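PDB 3KHP: MaoC family protein from Mycobacterium tuberculosis H37Rv, which probably catalyses the reversible hydration of 2-enoyl thioesters to 3-hydroxyacyl thioesters, as a dehydratase of the MaoC (hydratase 2) family. Local coordinates for residues A[77-85]-A[152-160]; A[117-126]-A[138-147]. All coordinates share one frame; numbering follows the deposited sequence.

Contact 1 of 2, residues A[77-85]-A[152-160]; sequences YAVICCPAF and LVAETLTTL
Thr156 rises from strand 152-160 into the turn where helix 78-81 ends, and its hydroxyl gives a short hydrogen bond of 2.6 Å from OG1 to Cys82 O. The donor sits nearly in line with the carbonyl (C=O...OG1 168°). With chi1 at 55°, OG1 stands between the backbone N and the carbonyl carbon of Thr156, which leaves CG2 to lean back toward the helix, 4.0 Å from Ala78 CB. Two residues earlier on the strand, Ala154 CB meets Ala78 CB at 4.2 Å, while Cys82, its SG swung anti to the backbone N, lays the sulfur 3.6 Å from Ala154 O. Ala84 CB points toward the strand, between the hydroxyls of Thr156 and Thr158. Phe85 crosses Thr158 at about a right angle, and the methyl CG2 of Thr158 lies at the ring edge, 3.7 Å from CE1. A water accepts from Ala84 N and donates to Thr158 OG1, whose hydroxyl also bonds Gln104 of the adjoining strand. The helix thus rests on the sheet through small groups, and two backbone polar groups of its exit turn find partners: Cys82 O a threonine hydroxyl, Ala84 N a water.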
loop_
_atom_site.group_PDB
_atom_site.type_symbol
_atom_site.label_atom_id
_atom_site.label_comp_id
_atom_site.label_asym_id
_atom_site.label_seq_id
_atom_site.Cartn_x
_atom_site.Cartn_y
_atom_site.Cartn_z
ATOM N N TYR A 77 -3.238 13.807 -2.188
ATOM C CA TYR A 77 -2.090 13.491 -1.327
ATOM C C TYR A 77 -1.825 14.623 -0.289
ATOM O O TYR A 77 -1.149 14.395 0.696
ATOM C CB TYR A 77 -0.838 13.152 -2.148
ATOM C CG TYR A 77 0.302 12.599 -1.335
ATOM C CD1 TYR A 77 0.216 11.335 -0.740
ATOM C CD2 TYR A 77 1.448 13.359 -1.107
ATOM C CE1 TYR A 77 1.250 10.834 0.052
ATOM C CE2 TYR A 77 2.497 12.874 -0.295
ATOM C CZ TYR A 77 2.388 11.602 0.264
ATOM O OH TYR A 77 3.394 11.137 1.047
ATOM N N ALA A 78 -2.373 15.818 -0.478
ATOM C CA ALA A 78 -2.215 16.885 0.535
ATOM C C ALA A 78 -2.715 16.449 1.924
ATOM O O ALA A 78 -2.193 16.899 2.911
ATOM C CB ALA A 78 -2.903 18.147 0.127
ATOM N N VAL A 79 -3.674 15.544 1.991
ATOM C CA VAL A 79 -4.164 15.093 3.280
ATOM C C VAL A 79 -3.162 14.257 4.058
ATOM O O VAL A 79 -3.254 14.193 5.279
ATOM C CB VAL A 79 -5.514 14.372 3.185
ATOM C CG1 VAL A 79 -6.574 15.293 2.506
ATOM C CG2 VAL A 79 -5.381 13.020 2.511
ATOM N N ILE A 80 -2.141 13.719 3.379
ATOM C CA ILE A 80 -1.115 12.969 4.038
ATOM C C ILE A 80 0.135 13.775 4.345
ATOM O O ILE A 80 0.683 13.639 5.419
ATOM C CB ILE A 80 -0.680 11.788 3.190
ATOM C CG1 ILE A 80 -1.889 10.919 2.794
ATOM C CG2 ILE A 80 0.403 10.990 3.931
ATOM C CD1 ILE A 80 -2.669 10.290 4.011
ATOM N N CYS A 81 0.599 14.608 3.408
ATOM C CA CYS A 81 1.792 15.464 3.606
ATOM C C CYS A 81 1.501 16.852 4.150
ATOM O O CYS A 81 2.432 17.620 4.414
ATOM C CB CYS A 81 2.599 15.637 2.295
ATOM S SG CYS A 81 1.713 16.397 0.959
ATOM N N CYS A 82 0.240 17.211 4.266
ATOM C CA CYS A 82 -0.122 18.513 4.846
ATOM C C CYS A 82 -1.345 18.423 5.743
ATOM O O CYS A 82 -2.281 19.194 5.566
ATOM C CB CYS A 82 -0.386 19.538 3.737
ATOM S SG CYS A 82 -0.457 21.288 4.310
ATOM N N PRO A 83 -1.342 17.486 6.704
ATOM C CA PRO A 83 -2.534 17.236 7.499
ATOM C C PRO A 83 -2.803 18.361 8.505
ATOM O O PRO A 83 -1.892 18.782 9.186
ATOM C CB PRO A 83 -2.196 15.932 8.242
ATOM C CG PRO A 83 -0.762 15.896 8.321
ATOM C CD PRO A 83 -0.194 16.714 7.199
ATOM N N ALA A 84 -4.038 18.836 8.578
ATOM C CA ALA A 84 -4.429 19.847 9.553
ATOM C C ALA A 84 -4.575 19.239 10.962
ATOM O O ALA A 84 -4.862 19.950 11.923
ATOM C CB ALA A 84 -5.736 20.544 9.111
ATOM N N PHE A 85 -4.317 17.949 11.090
ATOM C CA PHE A 85 -4.680 17.216 12.287
ATOM C C PHE A 85 -4.052 17.678 13.606
ATOM O O PHE A 85 -4.747 17.739 14.603
ATOM C CB PHE A 85 -4.424 15.720 12.083
ATOM C CG PHE A 85 -5.429 15.044 11.168
ATOM C CD1 PHE A 85 -6.727 15.542 11.012
ATOM C CD2 PHE A 85 -5.077 13.887 10.481
ATOM C CE1 PHE A 85 -7.666 14.891 10.188
ATOM C CE2 PHE A 85 -5.999 13.236 9.640
ATOM C CZ PHE A 85 -7.304 13.743 9.501
ATOM N N LEU A 152 4.193 28.800 -0.521
ATOM C CA LEU A 152 3.043 28.015 -0.063
ATOM C C LEU A 152 2.701 26.951 -1.119
ATOM O O LEU A 152 2.431 27.278 -2.268
ATOM C CB LEU A 152 1.856 28.935 0.238
ATOM C CG LEU A 152 0.547 28.242 0.614
ATOM C CD1 LEU A 152 0.597 27.581 1.987
ATOM C CD2 LEU A 152 -0.570 29.196 0.536
ATOM N N VAL A 153 2.736 25.684 -0.733
ATOM C CA VAL A 153 2.472 24.595 -1.663
ATOM C C VAL A 153 1.053 24.068 -1.557
ATOM O O VAL A 153 0.353 24.003 -2.551
ATOM C CB VAL A 153 3.473 23.461 -1.435
ATOM C CG1 VAL A 153 3.036 22.224 -2.167
ATOM C CG2 VAL A 153 4.873 23.928 -1.862
ATOM N N ALA A 154 0.629 23.725 -0.338
ATOM C CA ALA A 154 -0.713 23.148 -0.074
ATOM C C ALA A 154 -1.425 23.722 1.181
ATOM O O ALA A 154 -0.796 24.149 2.151
ATOM C CB ALA A 154 -0.606 21.638 0.059
ATOM N N GLU A 155 -2.751 23.714 1.137
ATOM C CA GLU A 155 -3.564 24.046 2.284
ATOM C C GLU A 155 -4.590 22.927 2.504
ATOM O O GLU A 155 -5.083 22.324 1.552
ATOM C CB GLU A 155 -4.335 25.364 2.088
ATOM C CG GLU A 155 -3.499 26.601 1.827
ATOM C CD GLU A 155 -4.358 27.861 1.584
ATOM O OE1 GLU A 155 -4.647 28.163 0.390
ATOM O OE2 GLU A 155 -4.740 28.527 2.593
ATOM N N THR A 156 -4.944 22.682 3.761
ATOM C CA THR A 156 -5.974 21.710 4.030
ATOM C C THR A 156 -6.970 22.248 5.034
ATOM O O THR A 156 -6.637 23.063 5.897
ATOM C CB THR A 156 -5.362 20.384 4.518
ATOM O OG1 THR A 156 -4.513 20.617 5.647
ATOM C CG2 THR A 156 -4.520 19.765 3.432
ATOM N N LEU A 157 -8.197 21.778 4.934
ATOM C CA LEU A 157 -9.203 22.146 5.884
ATOM C C LEU A 157 -9.981 20.902 6.312
ATOM O O LEU A 157 -10.638 20.264 5.503
ATOM C CB LEU A 157 -10.122 23.213 5.280
ATOM C CG LEU A 157 -11.023 23.935 6.279
ATOM C CD1 LEU A 157 -10.173 24.934 7.086
ATOM C CD2 LEU A 157 -12.252 24.641 5.573
ATOM N N THR A 158 -9.927 20.590 7.595
ATOM C CA THR A 158 -10.642 19.464 8.146
ATOM C C THR A 158 -11.697 19.990 9.114
ATOM O O THR A 158 -11.376 20.655 10.096
ATOM C CB THR A 158 -9.658 18.528 8.838
ATOM O OG1 THR A 158 -8.661 18.150 7.889
ATOM C CG2 THR A 158 -10.338 17.297 9.421
ATOM N N THR A 159 -12.955 19.708 8.792
ATOM C CA THR A 159 -14.106 20.089 9.586
ATOM C C THR A 159 -14.643 18.855 10.310
ATOM O O THR A 159 -15.026 17.876 9.673
ATOM C CB THR A 159 -15.176 20.660 8.694
ATOM O OG1 THR A 159 -14.653 21.825 8.016
ATOM C CG2 THR A 159 -16.420 21.045 9.495
ATOM N N LEU A 160 -14.626 18.904 11.638
ATOM C CA LEU A 160 -15.042 17.794 12.488
ATOM C C LEU A 160 -16.379 18.068 13.168
ATOM O O LEU A 160 -16.621 19.159 13.689
ATOM C CB LEU A 160 -13.983 17.540 13.529
ATOM C CG LEU A 160 -12.597 17.270 12.965
ATOM C CD1 LEU A 160 -11.562 17.410 14.068
ATOM C CD2 LEU A 160 -12.544 15.884 12.303
HETATM O O HOH W 1 -6.429 17.897 6.839
#

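Contact 2 of 2, residues A[117-126]-A[138-147]; sequences KLSVVTEVAD and VVLRGRGCDP
Arg141 turns one face of its guanidinium to Ala125, whose CB stands 4.2 Å from the plane, offset toward the rim, while Glu123 OE1 approaches the edge of the same group in its plane. The two charged side chains run side by side in the same direction, and the salt bridge between Glu123 OE1 and Arg141 NH1 is 3.0 Å long. As a hydrogen bond it is weak: the N-H...O angle is only 127° and the carboxylate is turned 72° from the guanidinium. Glu123 reaches out fully extended, whereas Arg141 bends at chi3 (-71°) to bring NH1 back to it. On this same face Ser119 pairs with Cys145 and Val121 with Arg143, each through two backbone hydrogen bonds. The other face is lean on strand 138-145: Gly144 and Gly142, opposite Val120 and Thr122, carry no side chain there, and Leu118 CD1 lies over Gly144. Gly144 CA to Ser119 O, 3.4 Å, is one of a series of CA-H...O contacts between the strands. Leu118 folds its CD2 over the backbone carbonyl of Cys145, 3.5 Å from that O. Farther along, Val124 and Leu140 make a loose apolar pair. At the end away from the hairpin turn Lys117 O shares a water with Asp146 OD1, Asp146 OD2 is hydrogen-bonded to Ser149, and Pro147 CG packs on Lys117 CB. Near the turn Ala125 and Asp126 both face Val139, whose O takes a short bond from Ala125 N at 2.6 Å and a weak one from Asp126 N. Val139 CG1 leans on Ala125 CB, 3.9 Å away. This is a classic beta bulge in an antiparallel beta hairpin, part of the long, curved sheet of the hot-dog fold of MaoC-type hydratases.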
loop_
_atom_site.group_PDB
_atom_site.type_symbol
_atom_site.label_atom_id
_atom_site.label_comp_id
_atom_site.label_asym_id
_atom_site.label_seq_id
_atom_site.Cartn_x
_atom_site.Cartn_y
_atom_site.Cartn_z
ATOM N N LYS A 117 9.601 17.423 0.627
ATOM C CA LYS A 117 9.446 17.810 2.017
ATOM C C LYS A 117 8.488 18.991 2.092
ATOM O O LYS A 117 8.466 19.847 1.185
ATOM C CB LYS A 117 10.766 18.276 2.612
ATOM C CG LYS A 117 12.004 17.487 2.210
ATOM C CD LYS A 117 13.244 18.001 2.980
ATOM C CE LYS A 117 14.462 17.058 2.833
ATOM N NZ LYS A 117 14.448 16.273 1.538
ATOM N N LEU A 118 7.711 19.046 3.181
ATOM C CA LEU A 118 6.975 20.264 3.514
ATOM C C LEU A 118 7.087 20.594 4.997
ATOM O O LEU A 118 7.169 19.718 5.836
ATOM C CB LEU A 118 5.503 20.155 3.147
ATOM C CG LEU A 118 5.061 20.142 1.713
ATOM C CD1 LEU A 118 3.552 19.830 1.703
ATOM C CD2 LEU A 118 5.395 21.472 1.017
ATOM N N SER A 119 7.093 21.890 5.268
ATOM C CA SER A 119 7.047 22.465 6.584
ATOM C C SER A 119 5.589 22.785 6.800
ATOM O O SER A 119 5.033 23.641 6.107
ATOM C CB SER A 119 7.865 23.771 6.588
ATOM O OG SER A 119 7.657 24.513 7.780
ATOM N N VAL A 120 4.965 22.073 7.728
ATOM C CA VAL A 120 3.541 22.124 7.900
ATOM C C VAL A 120 3.215 22.745 9.262
ATOM O O VAL A 120 3.762 22.349 10.278
ATOM C CB VAL A 120 2.918 20.724 7.776
ATOM C CG1 VAL A 120 1.425 20.779 7.962
ATOM C CG2 VAL A 120 3.262 20.114 6.410
ATOM N N VAL A 121 2.341 23.742 9.238
ATOM C CA VAL A 121 1.824 24.379 10.428
ATOM C C VAL A 121 0.334 24.229 10.394
ATOM O O VAL A 121 -0.264 24.341 9.331
ATOM C CB VAL A 121 2.180 25.883 10.463
ATOM C CG1 VAL A 121 1.356 26.615 11.532
ATOM C CG2 VAL A 121 3.722 26.071 10.635
ATOM N N THR A 122 -0.265 23.951 11.550
ATOM C CA THR A 122 -1.713 23.828 11.635
ATOM C C THR A 122 -2.348 24.813 12.633
ATOM O O THR A 122 -1.675 25.462 13.451
ATOM C CB THR A 122 -2.132 22.405 12.038
ATOM O OG1 THR A 122 -1.799 22.192 13.406
ATOM C CG2 THR A 122 -1.429 21.369 11.182
ATOM N N GLU A 123 -3.667 24.886 12.577
ATOM C CA GLU A 123 -4.371 25.928 13.273
ATOM C C GLU A 123 -5.829 25.606 13.530
ATOM O O GLU A 123 -6.521 25.046 12.684
ATOM C CB GLU A 123 -4.313 27.175 12.417
ATOM C CG GLU A 123 -4.932 28.377 13.087
ATOM C CD GLU A 123 -4.898 29.606 12.208
ATOM O OE1 GLU A 123 -4.274 29.561 11.083
ATOM O OE2 GLU A 123 -5.514 30.596 12.664
ATOM N N VAL A 124 -6.303 26.013 14.686
ATOM C CA VAL A 124 -7.719 25.930 14.978
ATOM C C VAL A 124 -8.382 27.092 14.270
ATOM O O VAL A 124 -8.237 28.236 14.680
ATOM C CB VAL A 124 -7.988 25.992 16.501
ATOM C CG1 VAL A 124 -9.460 25.804 16.778
ATOM C CG2 VAL A 124 -7.147 24.969 17.213
ATOM N N ALA A 125 -9.069 26.796 13.176
ATOM C CA ALA A 125 -9.649 27.826 12.346
ATOM C C ALA A 125 -10.918 28.336 12.960
ATOM O O ALA A 125 -11.206 29.516 12.876
ATOM C CB ALA A 125 -9.953 27.313 10.932
ATOM N N ASP A 126 -11.703 27.436 13.524
ATOM C CA ASP A 126 -13.011 27.812 14.023
ATOM C C ASP A 126 -13.515 26.753 14.973
ATOM O O ASP A 126 -13.131 25.568 14.875
ATOM C CB ASP A 126 -14.013 28.049 12.889
ATOM C CG ASP A 126 -15.195 28.935 13.312
ATOM O OD1 ASP A 126 -15.117 29.568 14.391
ATOM O OD2 ASP A 126 -16.213 29.020 12.574
ATOM N N VAL A 138 -15.592 21.636 14.963
ATOM C CA VAL A 138 -14.215 22.072 15.067
ATOM C C VAL A 138 -13.573 22.107 13.667
ATOM O O VAL A 138 -13.702 21.145 12.911
ATOM C CB VAL A 138 -13.447 21.144 15.935
ATOM C CG1 VAL A 138 -12.003 21.584 16.009
ATOM C CG2 VAL A 138 -14.046 21.130 17.288
ATOM N N VAL A 139 -12.907 23.215 13.330
ATOM C CA VAL A 139 -12.280 23.383 12.015
ATOM C C VAL A 139 -10.784 23.584 12.151
ATOM O O VAL A 139 -10.325 24.511 12.799
ATOM C CB VAL A 139 -12.931 24.511 11.190
ATOM C CG1 VAL A 139 -12.360 24.545 9.753
ATOM C CG2 VAL A 139 -14.401 24.295 11.127
ATOM N N LEU A 140 -10.034 22.669 11.550
ATOM C CA LEU A 140 -8.585 22.669 11.614
ATOM C C LEU A 140 -8.030 22.967 10.215
ATOM O O LEU A 140 -8.561 22.504 9.232
ATOM C CB LEU A 140 -8.083 21.338 12.167
ATOM C CG LEU A 140 -8.811 20.830 13.426
ATOM C CD1 LEU A 140 -8.339 19.425 13.805
ATOM C CD2 LEU A 140 -8.631 21.794 14.596
ATOM N N ARG A 141 -6.984 23.774 10.133
ATOM C CA ARG A 141 -6.503 24.241 8.859
ATOM C C ARG A 141 -5.049 23.978 8.822
ATOM O O ARG A 141 -4.372 24.327 9.761
ATOM C CB ARG A 141 -6.708 25.745 8.679
ATOM C CG ARG A 141 -6.120 26.264 7.352
ATOM C CD ARG A 141 -5.856 27.747 7.339
ATOM N NE ARG A 141 -7.078 28.522 7.315
ATOM C CZ ARG A 141 -7.403 29.481 8.186
ATOM N NH1 ARG A 141 -6.602 29.830 9.189
ATOM N NH2 ARG A 141 -8.565 30.099 8.036
ATOM N N GLY A 142 -4.566 23.379 7.731
ATOM C CA GLY A 142 -3.148 23.082 7.582
ATOM C C GLY A 142 -2.538 23.880 6.447
ATOM O O GLY A 142 -3.159 24.078 5.452
ATOM N N ARG A 143 -1.306 24.301 6.603
ATOM C CA ARG A 143 -0.599 25.055 5.595
ATOM C C ARG A 143 0.758 24.438 5.444
ATOM O O ARG A 143 1.500 24.372 6.435
ATOM C CB ARG A 143 -0.396 26.522 6.003
ATOM C CG ARG A 143 -1.563 27.416 5.770
ATOM C CD ARG A 143 -1.308 28.862 6.410
ATOM N NE ARG A 143 -0.212 29.544 5.727
ATOM C CZ ARG A 143 -0.336 30.154 4.561
ATOM N NH1 ARG A 143 -1.511 30.197 3.957
ATOM N NH2 ARG A 143 0.721 30.720 3.990
ATOM N N GLY A 144 1.093 24.033 4.215
ATOM C CA GLY A 144 2.389 23.443 3.941
ATOM C C GLY A 144 3.211 24.237 2.941
ATOM O O GLY A 144 2.741 24.504 1.853
ATOM N N CYS A 145 4.447 24.545 3.306
ATOM C CA CYS A 145 5.364 25.361 2.527
ATOM C C CYS A 145 6.647 24.599 2.224
ATOM O O CYS A 145 7.109 23.775 3.032
ATOM C CB CYS A 145 5.777 26.610 3.339
ATOM S SG CYS A 145 4.431 27.722 3.689
ATOM N N ASP A 146 7.251 24.896 1.076
ATOM C CA ASP A 146 8.581 24.356 0.747
ATOM C C ASP A 146 9.586 24.924 1.751
ATOM O O ASP A 146 9.721 26.133 1.872
ATOM C CB ASP A 146 8.959 24.747 -0.693
ATOM C CG ASP A 146 10.367 24.329 -1.074
ATOM O OD1 ASP A 146 10.655 23.119 -1.273
ATOM O OD2 ASP A 146 11.211 25.237 -1.162
ATOM N N PRO A 147 10.284 24.062 2.496
ATOM C CA PRO A 147 11.281 24.503 3.480
ATOM C C PRO A 147 12.352 25.525 3.005
ATOM O O PRO A 147 12.755 26.390 3.782
ATOM C CB PRO A 147 11.989 23.197 3.872
ATOM C CG PRO A 147 11.017 22.128 3.570
ATOM C CD PRO A 147 10.218 22.594 2.408
HETATM O O HOH W 2 8.429 21.344 -1.440
#

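After strand 36-40 and helices 42-51 and 59-62, the chain reaches helix 78-81 and its exit turn, then strand 103-108, and then the hairpin of strands 116-129 and 136-145, which contact 2 closes with 11 residues between its segments. Strand 152-162 follows and returns to the helix, so contact 1 closes a loop of 66 residues with contact 2 nested inside it. The two centres lie about 6 Å apart. Strands 136-145 and 152-162 are neighbours, probably bonded from Gly142 N to Thr156 O and from Leu160 N to Val138 O. The exit turn also reaches across: Pro83 O packs against Thr122 CG2. Together they tie helix 78-81, the hairpin and strand 152-162 together, with the helix packed on the sheet.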